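Local coordinates for protein DOA1 (Saccharomyces cerevisiae, PDB 3ODT) that probably binds ubiquitin through its WD40 beta-propeller, a domain type implicated in the turnover of F-box proteins, at residues Gln9-Leu14 against Val289-Gln294; Val24-Asp29 against Ser271-Ser276. All blocks are in the same frame, centred on the assembly; numbering follows the deposited sequence.

Interaction 1 (Gln9-Leu14 against Val289-Gln294); sequences QLSATL and VRIFSQ
Gln-9 and Ser-293 open an antiparallel ladder in which each backbone bonds the other (Gln-9 N to Ser-293 O, 2.9 Å). At the far end Leu-14 and Val-289 form the same double link, and the Ile-291 amide gives its hydrogen to Ala-12 O. Between these pairs lies a classic beta bulge. Ile-291 O takes hydrogens from two successive amides, Ser-11 N at 2.7 Å and Ala-12 N at 3.2 Å, and the register slips by one residue.

Apolar contacts flank the ladder. Leu-10 holds CG anti to its amide nitrogen (chi1 -179°), which lays CD1 over one face of the Phe-292 ring, 4.2 Å from the centroid, in a CH-pi contact. CD1 also brushes the Arg-290 stem, whose guanidinium is salt-bridged to Asp-286. On the side of Leu-14, Val-289 and Ile-291, Leu-14 CB meets Val-289 CB at 3.8 Å and Leu-14 CD2 meets Ile-291 CD1 at 4.1 Å; Trp-44 and Trp-50 of the next sheet close over this side.

Seven backbone bonds, with no side-chain hydrogen bond across the pair, imply a strand pairing set by main-chain geometry, with the N-terminal strand 9-14 completing the last blade and latching the ring shut.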
ATOM      1  N   GLN A   9      12.272  12.316 -11.336  1.00  8.36           N
ATOM      2  CA  GLN A   9      11.845  12.318 -12.720  1.00  9.14           C
ATOM      3  C   GLN A   9      11.577  10.904 -13.192  1.00  9.10           C
ATOM      4  O   GLN A   9      12.021   9.951 -12.580  1.00  9.17           O
ATOM      5  CB  GLN A   9      12.893  13.026 -13.611  1.00 12.98           C
ATOM      6  CG  GLN A   9      13.206  14.423 -13.060  1.00 18.40           C
ATOM      7  CD  GLN A   9      13.863  15.392 -14.039  1.00 35.17           C
ATOM      8  OE1 GLN A   9      14.364  16.456 -13.632  1.00 42.74           O
ATOM      9  NE2 GLN A   9      13.860  15.048 -15.315  1.00 40.13           N
ATOM     10  N   LEU A  10      10.808  10.774 -14.259  1.00  9.70           N
ATOM     11  CA  LEU A  10      10.405   9.462 -14.730  1.00 11.03           C
ATOM     12  C   LEU A  10      11.657   8.671 -15.108  1.00 10.16           C
ATOM     13  O   LEU A  10      12.521   9.156 -15.851  1.00 11.48           O
ATOM     14  CB  LEU A  10       9.473   9.588 -15.938  1.00 11.10           C
ATOM     15  CG  LEU A  10       8.935   8.295 -16.554  1.00 12.48           C
ATOM     16  CD1 LEU A  10       8.009   7.628 -15.580  1.00 12.41           C
ATOM     17  CD2 LEU A  10       8.222   8.587 -17.855  1.00 18.10           C
ATOM     18  N   SER A  11      11.724   7.459 -14.557  1.00 10.42           N
ATOM     19  CA  SER A  11      12.760   6.481 -14.901  1.00  9.60           C
ATOM     20  C   SER A  11      12.305   5.442 -15.911  1.00  9.06           C
ATOM     21  O   SER A  11      13.046   5.104 -16.836  1.00 12.53           O
ATOM     22  CB  SER A  11      13.202   5.744 -13.634  1.00  9.66           C
ATOM     23  OG  SER A  11      14.234   4.811 -13.927  1.00 11.21           O
ATOM     24  N   ALA A  12      11.100   4.914 -15.735  1.00 10.19           N
ATOM     25  CA  ALA A  12      10.588   3.888 -16.639  1.00 10.37           C
ATOM     26  C   ALA A  12       9.075   3.836 -16.580  1.00  8.28           C
ATOM     27  O   ALA A  12       8.457   4.103 -15.552  1.00 10.13           O
ATOM     28  CB  ALA A  12      11.135   2.547 -16.275  1.00 14.39           C
ATOM     29  N   THR A  13       8.518   3.463 -17.713  1.00 11.14           N
ATOM     30  CA  THR A  13       7.114   3.196 -17.884  1.00 11.11           C
ATOM     31  C   THR A  13       6.946   1.713 -18.204  1.00 10.45           C
ATOM     32  O   THR A  13       7.520   1.192 -19.165  1.00 12.40           O
ATOM     33  CB  THR A  13       6.541   4.046 -19.007  1.00 12.68           C
ATOM     34  OG1 THR A  13       6.809   5.416 -18.721  1.00 14.99           O
ATOM     35  CG2 THR A  13       5.053   3.833 -19.099  1.00 13.57           C
ATOM     36  N   LEU A  14       6.183   1.044 -17.358  1.00  9.50           N
ATOM     37  CA  LEU A  14       6.019  -0.387 -17.383  1.00  9.53           C
ATOM     38  C   LEU A  14       4.595  -0.693 -17.859  1.00 10.20           C
ATOM     39  O   LEU A  14       3.620  -0.594 -17.104  1.00  8.79           O
ATOM     40  CB  LEU A  14       6.260  -0.956 -15.996  1.00  9.23           C
ATOM     41  CG  LEU A  14       7.740  -1.159 -15.575  1.00 11.19           C
ATOM     42  CD1 LEU A  14       8.627   0.059 -15.873  1.00 14.93           C
ATOM     43  CD2 LEU A  14       7.822  -1.497 -14.093  1.00 14.08           C
ATOM     44  N   VAL A 289       2.325   0.984 -14.714  1.00  7.16           N
ATOM     45  CA  VAL A 289       3.235   1.151 -13.593  1.00  7.79           C
ATOM     46  C   VAL A 289       4.321   2.133 -14.056  1.00  8.14           C
ATOM     47  O   VAL A 289       4.792   2.064 -15.198  1.00  9.57           O
ATOM     48  CB  VAL A 289       3.850  -0.210 -13.200  1.00  8.01           C
ATOM     49  CG1 VAL A 289       4.870  -0.009 -12.117  1.00  9.77           C
ATOM     50  CG2 VAL A 289       2.773  -1.213 -12.757  1.00 10.40           C
ATOM     51  N   ARG A 290       4.713   3.047 -13.178  1.00  8.79           N
ATOM     52  CA  ARG A 290       5.838   3.947 -13.469  1.00  7.14           C
ATOM     53  C   ARG A 290       6.848   3.898 -12.333  1.00  5.43           C
ATOM     54  O   ARG A 290       6.501   3.596 -11.198  1.00  7.79           O
ATOM     55  CB  ARG A 290       5.347   5.386 -13.653  1.00  7.95           C
ATOM     56  CG  ARG A 290       4.485   5.636 -14.885  1.00  8.68           C
ATOM     57  CD  ARG A 290       4.017   7.070 -14.823  1.00  9.96           C
ATOM     58  NE  ARG A 290       3.284   7.500 -16.007  1.00 11.17           N
ATOM     59  CZ  ARG A 290       1.986   7.287 -16.228  1.00 11.42           C
ATOM     60  NH1 ARG A 290       1.255   6.567 -15.378  1.00 10.83           N
ATOM     61  NH2 ARG A 290       1.415   7.787 -17.316  1.00 12.72           N
ATOM     62  N   ILE A 291       8.114   4.128 -12.665  1.00  7.04           N
ATOM     63  CA  ILE A 291       9.162   4.254 -11.669  1.00  7.01           C
ATOM     64  C   ILE A 291       9.754   5.636 -11.835  1.00  7.36           C
ATOM     65  O   ILE A 291      10.018   6.058 -12.967  1.00  8.06           O
ATOM     66  CB  ILE A 291      10.225   3.185 -11.850  1.00 10.78           C
ATOM     67  CG1 ILE A 291       9.581   1.803 -11.686  1.00 13.75           C
ATOM     68  CG2 ILE A 291      11.335   3.372 -10.864  1.00  9.20           C
ATOM     69  CD1 ILE A 291      10.504   0.723 -11.957  1.00 16.34           C
ATOM     70  N   PHE A 292       9.861   6.357 -10.733  1.00  6.20           N
ATOM     71  CA  PHE A 292      10.505   7.671 -10.693  1.00  6.42           C
ATOM     72  C   PHE A 292      11.777   7.603  -9.855  1.00  7.12           C
ATOM     73  O   PHE A 292      11.832   6.847  -8.900  1.00  7.45           O
ATOM     74  CB  PHE A 292       9.540   8.699 -10.074  1.00  8.12           C
ATOM     75  CG  PHE A 292       8.408   9.057 -10.975  1.00  9.12           C
ATOM     76  CD1 PHE A 292       7.284   8.256 -11.037  1.00  9.81           C
ATOM     77  CD2 PHE A 292       8.473  10.181 -11.770  1.00  9.32           C
ATOM     78  CE1 PHE A 292       6.244   8.567 -11.893  1.00 11.49           C
ATOM     79  CE2 PHE A 292       7.437  10.488 -12.639  1.00 10.16           C
ATOM     80  CZ  PHE A 292       6.333   9.683 -12.702  1.00 10.24           C
ATOM     81  N   SER A 293      12.773   8.419 -10.204  1.00  7.77           N
ATOM     82  CA  SER A 293      14.037   8.438  -9.509  1.00  8.95           C
ATOM     83  C   SER A 293      14.585   9.844  -9.378  1.00  9.54           C
ATOM     84  O   SER A 293      14.360  10.695 -10.238  1.00  9.32           O
ATOM     85  CB  SER A 293      15.044   7.567 -10.256  1.00  9.37           C
ATOM     86  OG  SER A 293      16.248   7.436  -9.520  1.00  9.76           O
ATOM     87  N   GLN A 294      15.313  10.072  -8.290  1.00 10.33           N
ATOM     88  CA  GLN A 294      16.090  11.292  -8.128  1.00 10.32           C
ATOM     89  C   GLN A 294      17.439  11.181  -8.833  1.00 10.96           C
ATOM     90  O   GLN A 294      18.135  12.190  -9.001  1.00 15.05           O
ATOM     91  CB  GLN A 294      16.302  11.577  -6.645  1.00 11.68           C
ATOM     92  CG  GLN A 294      15.051  12.030  -5.945  1.00 11.92           C
ATOM     93  CD  GLN A 294      15.302  12.338  -4.506  1.00 13.38           C
ATOM     94  OE1 GLN A 294      15.734  11.463  -3.754  1.00 17.60           O
ATOM     95  NE2 GLN A 294      15.064  13.598  -4.099  1.00 16.32           N
TER

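Interaction 2 (Val24-Asp29 against Ser271-Ser276)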
ATOM      1  N   VAL A  24       1.097  -1.750  -6.018  1.00  5.25           N
ATOM      2  CA  VAL A  24       2.473  -2.016  -6.420  1.00  4.44           C
ATOM      3  C   VAL A  24       3.345  -2.246  -5.193  1.00  7.29           C
ATOM      4  O   VAL A  24       3.099  -1.679  -4.117  1.00  8.11           O
ATOM      5  CB  VAL A  24       3.040  -0.855  -7.281  1.00  5.86           C
ATOM      6  CG1 VAL A  24       2.176  -0.666  -8.528  1.00  8.69           C
ATOM      7  CG2 VAL A  24       3.091   0.438  -6.494  1.00  7.82           C
ATOM      8  N   VAL A  25       4.406  -3.030  -5.363  1.00  5.90           N
ATOM      9  CA  VAL A  25       5.324  -3.303  -4.281  1.00  6.89           C
ATOM     10  C   VAL A  25       6.740  -3.443  -4.825  1.00  5.92           C
ATOM     11  O   VAL A  25       6.961  -4.042  -5.887  1.00  7.78           O
ATOM     12  CB  VAL A  25       4.876  -4.570  -3.458  1.00  9.23           C
ATOM     13  CG1 VAL A  25       4.910  -5.855  -4.301  1.00 10.82           C
ATOM     14  CG2 VAL A  25       5.698  -4.741  -2.198  1.00 12.31           C
ATOM     15  N   ALA A  26       7.709  -2.917  -4.080  1.00  7.06           N
ATOM     16  CA  ALA A  26       9.104  -3.166  -4.327  1.00  8.12           C
ATOM     17  C   ALA A  26       9.479  -4.560  -3.825  1.00  8.31           C
ATOM     18  O   ALA A  26       9.134  -4.966  -2.694  1.00 16.34           O
ATOM     19  CB  ALA A  26       9.947  -2.136  -3.607  1.00 14.05           C
ATOM     20  N   VAL A  27      10.185  -5.297  -4.655  1.00  7.50           N
ATOM     21  CA  VAL A  27      10.721  -6.573  -4.240  1.00  9.89           C
ATOM     22  C   VAL A  27      12.195  -6.350  -3.899  1.00  9.26           C
ATOM     23  O   VAL A  27      12.666  -6.697  -2.811  1.00 11.99           O
ATOM     24  CB  VAL A  27      10.540  -7.604  -5.336  1.00  8.60           C
ATOM     25  CG1 VAL A  27      11.346  -8.855  -5.035  1.00 11.61           C
ATOM     26  CG2 VAL A  27       9.048  -7.926  -5.491  1.00 13.32           C
ATOM     27  N   ASP A  28      12.936  -5.806  -4.856  1.00  7.58           N
ATOM     28  CA  ASP A  28      14.271  -5.275  -4.592  1.00  7.39           C
ATOM     29  C   ASP A  28      14.551  -4.156  -5.590  1.00  7.39           C
ATOM     30  O   ASP A  28      13.652  -3.787  -6.349  1.00  8.09           O
ATOM     31  CB  ASP A  28      15.342  -6.361  -4.569  1.00  9.70           C
ATOM     32  CG  ASP A  28      15.508  -7.084  -5.892  1.00 12.91           C
ATOM     33  OD1 ASP A  28      15.469  -6.466  -6.967  1.00 11.52           O
ATOM     34  OD2 ASP A  28      15.732  -8.312  -5.852  1.00 14.35           O
ATOM     35  N   ASP A  29      15.762  -3.608  -5.616  1.00  6.92           N
ATOM     36  CA  ASP A  29      16.030  -2.487  -6.501  1.00  7.00           C
ATOM     37  C   ASP A  29      15.949  -2.850  -7.994  1.00  8.36           C
ATOM     38  O   ASP A  29      15.953  -1.970  -8.850  1.00 10.89           O
ATOM     39  CB  ASP A  29      17.399  -1.914  -6.227  1.00  8.84           C
ATOM     40  CG  ASP A  29      17.507  -1.252  -4.885  1.00  8.12           C
ATOM     41  OD1 ASP A  29      16.497  -0.985  -4.189  1.00 10.03           O
ATOM     42  OD2 ASP A  29      18.662  -1.005  -4.492  1.00  9.13           O
ATOM     43  N   SER A 271      -1.746   3.691  -6.102  1.00  5.82           N
ATOM     44  CA  SER A 271      -0.753   3.101  -5.220  1.00  7.04           C
ATOM     45  C   SER A 271       0.650   3.612  -5.507  1.00  6.20           C
ATOM     46  O   SER A 271       1.020   3.897  -6.658  1.00  6.79           O
ATOM     47  CB  SER A 271      -0.779   1.577  -5.415  1.00  7.83           C
ATOM     48  OG  SER A 271       0.144   0.930  -4.537  1.00  8.43           O
ATOM     49  N   VAL A 272       1.401   3.778  -4.431  1.00  5.52           N
ATOM     50  CA  VAL A 272       2.840   4.012  -4.484  1.00  5.43           C
ATOM     51  C   VAL A 272       3.560   3.078  -3.533  1.00  6.81           C
ATOM     52  O   VAL A 272       2.991   2.606  -2.524  1.00  7.46           O
ATOM     53  CB  VAL A 272       3.211   5.461  -4.096  1.00  6.84           C
ATOM     54  CG1 VAL A 272       2.769   6.432  -5.191  1.00 10.05           C
ATOM     55  CG2 VAL A 272       2.540   5.857  -2.767  1.00 10.59           C
ATOM     56  N   ASP A 273       4.806   2.786  -3.878  1.00  6.98           N
ATOM     57  CA  ASP A 273       5.718   2.119  -2.959  1.00  6.01           C
ATOM     58  C   ASP A 273       7.110   2.649  -3.247  1.00  7.51           C
ATOM     59  O   ASP A 273       7.339   3.262  -4.279  1.00 13.39           O
ATOM     60  CB  ASP A 273       5.654   0.601  -3.105  1.00  8.01           C
ATOM     61  CG  ASP A 273       6.158  -0.142  -1.853  1.00  9.95           C
ATOM     62  OD1 ASP A 273       5.893   0.342  -0.757  1.00 23.63           O
ATOM     63  OD2 ASP A 273       6.780  -1.194  -1.959  1.00 10.87           O
ATOM     64  N   CYS A 274       8.001   2.413  -2.287  0.54  8.06           N
ATOM     65  CA  CYS A 274       9.369   2.934  -2.293  0.54  9.43           C
ATOM     66  C   CYS A 274      10.423   1.809  -2.312  0.54 11.74           C
ATOM     67  O   CYS A 274      10.444   0.938  -1.435  0.54 14.83           O
ATOM     68  CB  CYS A 274       9.598   3.828  -1.054  0.54 13.11           C
ATOM     69  SG  CYS A 274       8.440   5.265  -0.918  0.54 10.71           S
HETATM   70  N   MSE A 275      11.282   1.825  -3.327  0.54  9.77           N
HETATM   71  CA  MSE A 275      12.478   1.007  -3.333  0.54  8.76           C
HETATM   72  C   MSE A 275      13.422   1.432  -2.229  0.54  9.67           C
HETATM   73  O   MSE A 275      13.365   2.571  -1.737  0.54  6.57           O
HETATM   74  CB  MSE A 275      13.218   1.138  -4.661  0.54 10.14           C
HETATM   75  CG  MSE A 275      13.063  -0.032  -5.578  0.54 30.01           C
HETATM   76 SE   MSE A 275      13.676   0.476  -7.331  0.54 15.61          SE
HETATM   77  CE  MSE A 275      11.931   1.037  -7.923  0.54  6.41           C
ATOM     78  N   SER A 276      14.325   0.534  -1.859  1.00  8.76           N
ATOM     79  CA  SER A 276      15.330   0.880  -0.863  1.00  7.08           C
ATOM     80  C   SER A 276      16.254   1.994  -1.294  1.00  5.85           C
ATOM     81  O   SER A 276      16.844   2.656  -0.435  1.00  8.36           O
ATOM     82  CB  SER A 276      16.160  -0.358  -0.496  1.00 11.19           C
ATOM     83  OG  SER A 276      17.141  -0.665  -1.472  1.00  9.01           O
TER
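Two carboxylates, those of Asp-273 and Asp-29, are the flat groups here, and both are met at their oxygens. Asp-273 OD2 offers its anti lone pair to Ala-26 N, 2.9 Å away and almost straight at 173°, while OD1 on the other branch is salt-bridged to Lys-232. With each oxygen gripped, the group's rotation is probably fixed. Asp-29 OD1 accepts from Ser-276 OG at 2.8 Å, on the syn side and 18° out of the carboxylate plane.

Methyl groups pack against these polar side chains. Val-25 CG2 lies 3.7 Å from Asp-273 OD2, the two side chains running side by side in the same direction. Asp-273 CG stands anti to the backbone N (chi1 -158°), which carries the carboxylate across to strand 24-26, while its CB rests against Val-24 O. Val-24 CG2 packs on Ser-271 OG at 3.6 Å, a hydroxyl hydrogen-bonded to Asp-23. Ala-26 CB points at the chain of Cys-274 and Met-275. Met-275 is a selenomethionine with two conformers, so its side-chain contacts are tentative; in one of them CG lies 4.2 Å from Ala-26 CB, and the side chain continues past Asp-29 toward Ile-281 and Val-32.

Strands 24-26 and 271-274 run almost exactly parallel, 6.0 Å apart at closest approach of their axes. At this spacing no backbone hydrogen bond joins them; each is the edge of a different four-stranded sheet: Val-25 bonds Ala-33 on one side, and Ser-271 and Asp-273 bond Gly-283 and Ile-281 on the other. A side-chain carboxylate bonding a backbone amide bridges the gap instead. Neighbouring innermost strands set side by side in this way around a central channel are typical of the WD40 beta-propeller, here at the junction of its first and last blades.

How the interactions relate
Both contacts use the last blade, in which strands run 9-14, 289-293, 280-284 and 269-274 from rim to channel. Interaction 1 joins its two outer strands; interaction 2 sets its innermost strand against that of the first blade. Their centres lie about 12 Å apart, and they meet, in one of two Met-275 conformers and so tentatively, where Ile-291 CG2 lies 3.8 Å from Met-275 CE. In sequence, interaction 2 is nested within the loop closed by interaction 1. The chain passes from the last blade to the first between strands 9-14 and 21-26. Asp-20 on that crossing, with Ser-285 and Asn-287 from the turn before strand 289-293, binds the calcium ion.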